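Local coordinates for TonB-dependent siderophore receptor (Pseudomonas aeruginosa 39016, PDB 5NEC), which probably imports ferric siderophores, and siderophore-drug conjugates, across the outer membrane with energy passed on by TonB, at residues F695-Q700 / R723-S728. Sequence-based numbering, arbitrary orientation.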
# COMPACT_ATOMS: atom_id res chain seq x y z
N PHE A 695 7.89 -6.23 26.22
CA PHE A 695 8.55 -4.94 26.02
C PHE A 695 9.34 -5.04 24.73
O PHE A 695 10.03 -6.05 24.52
CB PHE A 695 9.47 -4.65 27.21
CG PHE A 695 8.73 -4.37 28.48
CD1 PHE A 695 7.99 -3.20 28.61
CD2 PHE A 695 8.77 -5.27 29.55
CE1 PHE A 695 7.29 -2.93 29.77
CE2 PHE A 695 8.08 -5.00 30.72
CZ PHE A 695 7.33 -3.83 30.83
N GLN A 696 9.24 -4.03 23.86
CA GLN A 696 9.96 -4.05 22.56
C GLN A 696 10.69 -2.74 22.27
O GLN A 696 10.19 -1.66 22.58
CB GLN A 696 9.00 -4.40 21.41
CG GLN A 696 9.72 -4.85 20.16
CD GLN A 696 8.77 -5.34 19.08
OE1 GLN A 696 8.12 -6.36 19.26
NE2 GLN A 696 8.73 -4.63 17.95
N LEU A 697 11.89 -2.84 21.71
CA LEU A 697 12.67 -1.68 21.31
C LEU A 697 12.87 -1.81 19.81
O LEU A 697 13.21 -2.89 19.34
CB LEU A 697 14.04 -1.67 22.01
CG LEU A 697 15.05 -0.58 21.66
CD1 LEU A 697 14.52 0.82 21.96
CD2 LEU A 697 16.34 -0.79 22.44
N ASN A 698 12.61 -0.73 19.07
CA ASN A 698 12.92 -0.68 17.64
C ASN A 698 13.78 0.54 17.35
O ASN A 698 13.49 1.64 17.84
CB ASN A 698 11.63 -0.62 16.82
CG ASN A 698 10.92 -1.95 16.76
OD1 ASN A 698 10.15 -2.30 17.66
ND2 ASN A 698 11.19 -2.70 15.69
N VAL A 699 14.81 0.35 16.54
CA VAL A 699 15.59 1.46 16.02
C VAL A 699 15.42 1.41 14.52
O VAL A 699 15.82 0.44 13.87
CB VAL A 699 17.08 1.36 16.45
CG1 VAL A 699 17.88 2.55 15.91
CG2 VAL A 699 17.19 1.34 17.96
N GLN A 700 14.77 2.44 13.98
CA GLN A 700 14.50 2.54 12.55
C GLN A 700 15.54 3.47 11.98
O GLN A 700 15.74 4.56 12.52
CB GLN A 700 13.10 3.14 12.28
CG GLN A 700 11.95 2.57 13.11
CD GLN A 700 11.62 1.12 12.81
OE1 GLN A 700 12.38 0.39 12.16
NE2 GLN A 700 10.46 0.70 13.29
N ARG A 723 16.58 8.61 11.77
CA ARG A 723 16.66 7.67 12.88
C ARG A 723 15.53 7.90 13.88
O ARG A 723 15.28 9.02 14.32
CB ARG A 723 18.02 7.72 13.61
CG ARG A 723 18.07 6.81 14.83
CD ARG A 723 19.47 6.46 15.29
NE ARG A 723 20.27 7.66 15.53
CZ ARG A 723 21.46 7.94 14.98
NH1 ARG A 723 22.08 7.10 14.15
NH2 ARG A 723 22.07 9.09 15.27
N THR A 724 14.86 6.81 14.24
CA THR A 724 13.73 6.84 15.14
C THR A 724 13.86 5.65 16.10
O THR A 724 14.09 4.51 15.68
CB THR A 724 12.43 6.78 14.33
OG1 THR A 724 12.42 7.88 13.42
CG2 THR A 724 11.21 6.86 15.24
N ILE A 725 13.70 5.94 17.39
CA ILE A 725 13.78 4.93 18.46
C ILE A 725 12.38 4.79 19.06
O ILE A 725 11.79 5.78 19.47
CB ILE A 725 14.84 5.34 19.52
CG1 ILE A 725 16.21 5.49 18.84
CG2 ILE A 725 14.91 4.31 20.65
CD1 ILE A 725 17.32 6.05 19.69
N LEU A 726 11.85 3.57 19.07
CA LEU A 726 10.49 3.31 19.59
C LEU A 726 10.57 2.28 20.73
O LEU A 726 11.23 1.25 20.59
CB LEU A 726 9.56 2.78 18.48
CG LEU A 726 9.41 3.63 17.20
CD1 LEU A 726 8.68 2.84 16.11
CD2 LEU A 726 8.70 4.95 17.48
N PHE A 727 9.93 2.58 21.86
CA PHE A 727 9.78 1.64 22.96
C PHE A 727 8.31 1.28 23.09
O PHE A 727 7.48 2.16 23.26
CB PHE A 727 10.26 2.23 24.30
CG PHE A 727 10.45 1.19 25.38
CD1 PHE A 727 11.67 0.51 25.54
CD2 PHE A 727 9.40 0.87 26.27
CE1 PHE A 727 11.84 -0.45 26.54
CE2 PHE A 727 9.57 -0.10 27.27
CZ PHE A 727 10.79 -0.76 27.40
N SER A 728 8.01 -0.01 23.03
CA SER A 728 6.63 -0.53 23.15
C SER A 728 6.43 -1.37 24.39
O SER A 728 7.30 -2.17 24.74
CB SER A 728 6.29 -1.40 21.94
OG SER A 728 6.12 -0.56 20.82
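Gln696, Asn698 and Gln700 pair with Ser728, Leu726 and Thr724 through six antiparallel backbone hydrogen bonds. In the first pair, Ser728 N reaches Gln696 O at 2.8 Å. In the last, Thr724 N meets Gln700 O at 3.0 Å. The CA-H groups of Leu697, Val699, Ile725 and Phe727 add weaker contacts to the same carbonyls.

Apolar contacts lie on the outer face. Leu697 CD1 packs on Ile725 CG2 at 3.7 Å, the two side chains side by side. Phe727 has CG anti to its backbone N (chi1 -165°), and its ring covers Gln696 O with one face. Its CE2 also meets Phe695 CD1 at 3.7 Å, with the ring planes at 35°.

The pair belongs to the 22-stranded barrel of TonB-dependent receptors. Strand 724-733 is the last and also pairs with strand 159-167, which closes the barrel.

Polar side chains face inward, to the plug. Gln696 NE2 donates to a lone pair of Asn698 OD1 at 2.7 Å, in both amide planes. The amide nitrogens of Gln696, Asn698 and Gln700 bond to the plug carbonyls of Lys63, Asp64 and Thr65. Gln700, bent at chi2 (-67°), brings NE2 to 4.0 Å from Leu726 CD1. Ser728 OG bonds to Thr165 OG1.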